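Local coordinates for protein 5-methylthioribose-1-phosphate isomerase (Saccharomyces cerevisiae, PDB 1W2W) that interconverts methylthioribose-1-phosphate and methylthioribulose-1-phosphate in the methionine salvage pathway, at residues I56-V59 and G60-V64; T93-N96 and K97-F101; V110-S113 and N114-E118. All coordinates share one frame; numbering follows the deposited sequence.

From the N terminus, the chain passes through contact 1 on helix 53-73, contact 2 on helix 88-103 and contact 3 on helix 111-124. Each is a turn-to-turn contact within one helix, so none closes a loop; they follow in series, without nesting or crossing. What joins them is packing between the helices. Val-64, at the end of contact 1, meets Leu-95 and Leu-99 of contact 2; the carbonyl of Leu-99 meets Leu-116 of contact 3; and Ala-57 and Ser-61 of contact 1 also pack on Asn-111, Leu-112 and Ser-115 of contact 3. Three helices of the N-terminal piece of the isomerase are thus packed against one another in pairs.

Contact 1 (I56-V59 and G60-V64)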
# COMPACT_ATOMS: atom_id res chain seq x y z
N ILE A 56 0.90 5.18 -23.54
CA ILE A 56 0.56 3.93 -24.21
C ILE A 56 0.08 4.18 -25.64
O ILE A 56 0.56 3.53 -26.58
CB ILE A 56 -0.49 3.16 -23.39
CG1 ILE A 56 0.13 2.68 -22.07
CG2 ILE A 56 -1.09 2.01 -24.23
CD1 ILE A 56 -0.89 2.22 -21.05
N ALA A 57 -0.85 5.12 -25.79
CA ALA A 57 -1.34 5.50 -27.12
C ALA A 57 -0.24 6.03 -28.02
O ALA A 57 -0.19 5.73 -29.22
CB ALA A 57 -2.45 6.52 -27.01
N ILE A 58 0.66 6.83 -27.46
CA ILE A 58 1.74 7.40 -28.25
C ILE A 58 2.75 6.34 -28.70
O ILE A 58 3.11 6.29 -29.88
CB ILE A 58 2.46 8.54 -27.49
CG1 ILE A 58 1.52 9.75 -27.34
CG2 ILE A 58 3.75 8.96 -28.22
CD1 ILE A 58 1.93 10.71 -26.21
N VAL A 59 3.21 5.49 -27.78
CA VAL A 59 4.15 4.44 -28.20
C VAL A 59 3.51 3.45 -29.18
O VAL A 59 4.16 3.01 -30.14
CB VAL A 59 4.83 3.69 -27.03
CG1 VAL A 59 3.86 2.69 -26.39
CG2 VAL A 59 6.04 2.90 -27.56
N GLY A 60 2.25 3.12 -28.94
CA GLY A 60 1.50 2.26 -29.86
C GLY A 60 1.45 2.84 -31.27
O GLY A 60 1.81 2.17 -32.25
N SER A 61 1.02 4.10 -31.36
CA SER A 61 0.95 4.82 -32.62
C SER A 61 2.33 4.90 -33.30
O SER A 61 2.45 4.63 -34.49
CB SER A 61 0.39 6.23 -32.39
OG SER A 61 -0.94 6.15 -31.90
N LEU A 62 3.35 5.27 -32.54
CA LEU A 62 4.71 5.36 -33.06
C LEU A 62 5.22 4.03 -33.59
O LEU A 62 5.93 3.99 -34.61
CB LEU A 62 5.68 5.93 -32.02
CG LEU A 62 5.56 7.43 -31.77
CD1 LEU A 62 6.38 7.81 -30.54
CD2 LEU A 62 6.04 8.23 -32.97
N SER A 63 4.86 2.93 -32.93
CA SER A 63 5.34 1.61 -33.35
C SER A 63 4.77 1.20 -34.71
O SER A 63 5.41 0.43 -35.44
CB SER A 63 5.09 0.54 -32.28
OG SER A 63 3.74 0.08 -32.30
N VAL A 64 3.58 1.70 -35.04
CA VAL A 64 3.02 1.48 -36.38
C VAL A 64 3.86 2.24 -37.41
O VAL A 64 4.19 1.71 -38.49
CB VAL A 64 1.55 1.95 -36.45
CG1 VAL A 64 0.94 1.61 -37.81
CG2 VAL A 64 0.71 1.30 -35.36
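Ser-61 holds the carbonyl of Ala-57 twice. Its backbone N bonds to Ala-57 O at 2.9 Å and its OG to the same oxygen at 2.8 Å, the two donors arriving from opposite faces of the carbonyl plane. The hydroxyl reaches back because OG lies anti to its own carbonyl carbon, chi1 -62°. This is a buried helical serine satisfied within its own helix. With an alanine here OG is gone, and Ala-57 O would probably be left to the backbone N-H alone, with a gap beside Ser-115. Ser-63, two residues on, turns its hydroxyl between its backbone N and carbonyl carbon and donates from OG to Gly-60 O at 2.8 Å. Plain helical bonds complete the polar set, among them Gly-60 N to Ile-56 O.

The apolar share is one pair: Ile-58 and Leu-62 run side by side, Ile-58 CG2 lying 3.7 Å from Leu-62 CD1. The side chain of Ile-56 lies near a sulfate ion, probably from the crystallisation liquor.

Helix 53-73 is enclosed on several sides: Ala-57 and Ser-61 face helix 111-124, Ile-58 packs on Leu-143 and Ile-144 of helix 129-168, and Val-59 and Ser-63 meet helix 38-46.

Contact 2 (T93-N96 and K97-F101); sequences TVLN and KRLDF
Val-94 and Arg-98, like Leu-95 and Leu-99, stand one turn apart on helix 88-103, and regular i to i+4 bonds link the two segments, with Leu-99 N 2.8 Å from Leu-95 O. Along one flank, Val-94 and Arg-98 extend side by side. The valine turns CG1 away from its backbone N (chi1 172°), and this methyl rests against the aliphatic part of the arginine, Val-94 CG1 lying 3.9 Å from Arg-98 CD. A bend about the CG-CD bond (chi3 72°) carries NE and the guanidinium group off to other helices: NE forms a salt bridge with Glu-67 and NH2 another with Asp-39.

Leucines make up most of the next flank. Leu-95 CD1 approaches Leu-99 CG at 4.4 Å, a loose touch. One methyl of the second leucine, Leu-99 CD1, lies 3.8 Å from the amide oxygen Asn-96 OD1, the two side chains crossing at a slant. Leu-95 and Asn-96 both pack on Leu-123 of helix 111-124.

Asp-100 completes the turn. Its backbone N takes Asn-96 O in a bond of 3.0 Å, and this brings a face of its carboxylate over the same oxygen, with Asn-96 O placed squarely above Asp-100 CG at 3.3 Å. Asp-100 OD1 finds its mate in Lys-120 of helix 111-124, through a salt bridge.

The two charged side chains, Arg-98 and Asp-100, thus touch the preceding turn with their carbons and spend their charged ends outside the two segments, on Glu-67, Asp-39 and Lys-120. The arginine serves as an apolar neighbour near its root and as a cation at its far end, where the paired acids are likely to offset its charge in a buried setting.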
# COMPACT_ATOMS: atom_id res chain seq x y z
N THR A 93 -4.66 -5.72 -45.12
CA THR A 93 -5.19 -6.83 -44.34
C THR A 93 -4.27 -7.23 -43.18
O THR A 93 -4.72 -7.40 -42.04
CB THR A 93 -5.45 -8.04 -45.25
OG1 THR A 93 -6.48 -7.69 -46.18
CG2 THR A 93 -6.03 -9.21 -44.45
N VAL A 94 -2.99 -7.39 -43.48
CA VAL A 94 -2.03 -7.73 -42.44
C VAL A 94 -1.82 -6.57 -41.47
O VAL A 94 -1.80 -6.77 -40.25
CB VAL A 94 -0.70 -8.23 -43.03
CG1 VAL A 94 0.36 -8.38 -41.93
CG2 VAL A 94 -0.92 -9.56 -43.74
N LEU A 95 -1.67 -5.36 -42.01
CA LEU A 95 -1.55 -4.18 -41.14
C LEU A 95 -2.73 -4.08 -40.17
O LEU A 95 -2.54 -3.87 -38.97
CB LEU A 95 -1.41 -2.91 -41.96
CG LEU A 95 -1.06 -1.60 -41.24
CD1 LEU A 95 0.00 -1.85 -40.18
CD2 LEU A 95 -0.52 -0.66 -42.31
N ASN A 96 -3.95 -4.24 -40.69
CA ASN A 96 -5.13 -4.18 -39.83
C ASN A 96 -5.12 -5.25 -38.75
O ASN A 96 -5.50 -5.00 -37.61
CB ASN A 96 -6.43 -4.20 -40.63
CG ASN A 96 -6.78 -2.84 -41.18
OD1 ASN A 96 -6.71 -1.83 -40.47
ND2 ASN A 96 -7.15 -2.79 -42.46
N LYS A 97 -4.67 -6.45 -39.12
CA LYS A 97 -4.55 -7.54 -38.16
C LYS A 97 -3.54 -7.17 -37.07
O LYS A 97 -3.77 -7.43 -35.88
CB LYS A 97 -4.13 -8.82 -38.89
CG LYS A 97 -3.99 -10.06 -38.02
CD LYS A 97 -3.85 -11.30 -38.91
CE LYS A 97 -2.39 -11.72 -39.09
NZ LYS A 97 -2.10 -12.91 -38.23
N ARG A 98 -2.44 -6.55 -37.47
CA ARG A 98 -1.42 -6.17 -36.51
C ARG A 98 -1.86 -5.00 -35.62
O ARG A 98 -1.47 -4.92 -34.45
CB ARG A 98 -0.08 -5.92 -37.21
CG ARG A 98 0.57 -7.24 -37.62
CD ARG A 98 1.79 -7.10 -38.48
NE ARG A 98 2.94 -6.60 -37.73
CZ ARG A 98 3.58 -7.29 -36.80
NH1 ARG A 98 3.20 -8.52 -36.48
NH2 ARG A 98 4.63 -6.74 -36.19
N LEU A 99 -2.68 -4.11 -36.17
CA LEU A 99 -3.35 -3.09 -35.35
C LEU A 99 -4.29 -3.67 -34.31
O LEU A 99 -4.33 -3.20 -33.17
CB LEU A 99 -4.05 -2.03 -36.22
CG LEU A 99 -3.17 -1.21 -37.16
CD1 LEU A 99 -4.04 -0.40 -38.11
CD2 LEU A 99 -2.24 -0.29 -36.35
N ASP A 100 -5.06 -4.69 -34.69
CA ASP A 100 -5.86 -5.43 -33.72
C ASP A 100 -5.03 -6.13 -32.64
O ASP A 100 -5.42 -6.16 -31.47
CB ASP A 100 -6.81 -6.41 -34.42
CG ASP A 100 -7.81 -5.72 -35.35
OD1 ASP A 100 -7.99 -4.48 -35.25
OD2 ASP A 100 -8.46 -6.34 -36.22
N PHE A 101 -3.89 -6.70 -33.03
CA PHE A 101 -2.96 -7.30 -32.08
C PHE A 101 -2.50 -6.24 -31.07
O PHE A 101 -2.58 -6.44 -29.85
CB PHE A 101 -1.77 -7.90 -32.84
CG PHE A 101 -0.66 -8.42 -31.97
CD1 PHE A 101 -0.91 -9.38 -31.00
CD2 PHE A 101 0.62 -7.93 -32.13
CE1 PHE A 101 0.12 -9.86 -30.21
CE2 PHE A 101 1.66 -8.41 -31.33
CZ PHE A 101 1.40 -9.37 -30.37

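Contact 3 (V110-S113 and N114-E118); sequences VNLS and NSLVE
Asn-114 lays its flat carboxamide against Val-110, one turn earlier. On one face of the amide sit Val-110 O, almost directly above Asn-114 CG at 3.6 Å, and the valine methyl Val-110 CG2, 3.8 Å from Asn-114 ND2. The other valine methyl, CG1, approaches nearer the ND2 end of the same face. At the oxygen end, water 2 donates to Asn-114 OD1 at 2.6 Å, tilted out of the amide plane toward the side where Val-110 lies, and also bonds to Ser-113 OG. At the nitrogen end, ND2 bonds to the backbone of another protein chain of the assembly. With Val-110 on one face and partners at both ends, the amide is likely to be held in one rotation. The second flat group, the carboxamide of Asn-111, also serves the interface, its OD1 bonding to a polar side chain of that other chain.

A second water bridges the next pair. Water 1 donates to Asn-111 O at 2.9 Å and bonds to Ser-115 OG, an oxygen that is also tied to Tyr-139 of helix 129-168. Asn-111 O thereby receives both this water and the backbone N of Ser-115.

The apolar side is made by Leu-112 and Leu-116. Leu-112 sends CG anti to its backbone N, chi1 180°, and Leu-116 CD1 settles 4.0 Å from Leu-112 CG as the chains pass at an angle. On the outer side, Val-117 CG2 rests 3.2 Å from Ser-113 O.

The first turns of helix 111-124 are thus wedged into a helical bundle at an interface with another chain: Leu-112 touches helix 53-73, Leu-116 packs on Leu-102 and Leu-103 of helix 88-103, Ser-115 meets helix 129-168, and Asn-111 and Asn-114 reach across to the neighbouring chain.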
# COMPACT_ATOMS: atom_id res chain seq x y z
N VAL A 110 -8.43 3.91 -22.64
CA VAL A 110 -9.08 4.02 -23.94
C VAL A 110 -8.23 4.78 -24.95
O VAL A 110 -8.49 4.70 -26.15
CB VAL A 110 -10.49 4.65 -23.81
CG1 VAL A 110 -10.39 6.13 -23.44
CG2 VAL A 110 -11.32 4.44 -25.07
N ASN A 111 -7.22 5.51 -24.48
CA ASN A 111 -6.41 6.32 -25.39
C ASN A 111 -5.90 5.52 -26.58
O ASN A 111 -5.95 5.98 -27.72
CB ASN A 111 -5.24 6.95 -24.63
CG ASN A 111 -5.72 7.96 -23.62
OD1 ASN A 111 -6.41 7.58 -22.67
ND2 ASN A 111 -5.37 9.24 -23.82
N LEU A 112 -5.42 4.31 -26.31
CA LEU A 112 -4.85 3.50 -27.38
C LEU A 112 -5.89 3.21 -28.46
O LEU A 112 -5.62 3.44 -29.65
CB LEU A 112 -4.24 2.21 -26.82
CG LEU A 112 -3.61 1.24 -27.84
CD1 LEU A 112 -2.42 1.93 -28.52
CD2 LEU A 112 -3.20 -0.10 -27.21
N SER A 113 -7.06 2.72 -28.06
CA SER A 113 -8.15 2.45 -29.01
C SER A 113 -8.49 3.71 -29.80
O SER A 113 -8.65 3.67 -31.02
CB SER A 113 -9.39 1.91 -28.29
OG SER A 113 -10.52 1.81 -29.16
N ASN A 114 -8.59 4.83 -29.09
CA ASN A 114 -8.94 6.07 -29.76
C ASN A 114 -7.96 6.45 -30.87
O ASN A 114 -8.35 6.90 -31.95
CB ASN A 114 -9.12 7.21 -28.75
CG ASN A 114 -10.43 7.09 -27.97
OD1 ASN A 114 -11.37 6.41 -28.41
ND2 ASN A 114 -10.50 7.74 -26.82
N SER A 115 -6.67 6.26 -30.61
CA SER A 115 -5.64 6.48 -31.61
C SER A 115 -5.69 5.43 -32.72
O SER A 115 -5.54 5.76 -33.89
CB SER A 115 -4.25 6.49 -30.98
OG SER A 115 -3.93 7.78 -30.48
N LEU A 116 -5.88 4.16 -32.37
CA LEU A 116 -5.86 3.13 -33.42
C LEU A 116 -7.04 3.26 -34.38
O LEU A 116 -6.90 2.97 -35.57
CB LEU A 116 -5.79 1.72 -32.82
CG LEU A 116 -4.52 1.43 -32.01
CD1 LEU A 116 -4.51 -0.01 -31.51
CD2 LEU A 116 -3.24 1.75 -32.79
N VAL A 117 -8.18 3.71 -33.87
CA VAL A 117 -9.34 4.00 -34.72
C VAL A 117 -8.98 5.06 -35.76
O VAL A 117 -9.26 4.92 -36.95
CB VAL A 117 -10.56 4.46 -33.88
CG1 VAL A 117 -11.63 5.11 -34.76
CG2 VAL A 117 -11.13 3.30 -33.06
N GLU A 118 -8.33 6.13 -35.29
CA GLU A 118 -7.91 7.21 -36.17
C GLU A 118 -6.88 6.71 -37.18
O GLU A 118 -6.96 7.05 -38.36
CB GLU A 118 -7.35 8.39 -35.36
CG GLU A 118 -7.14 9.66 -36.17
CD GLU A 118 -8.26 9.97 -37.14
OE1 GLU A 118 -9.44 9.97 -36.74
OE2 GLU A 118 -7.96 10.22 -38.33
O HOH W 1 -5.39 8.73 -28.30
O HOH W 2 -11.91 4.01 -29.39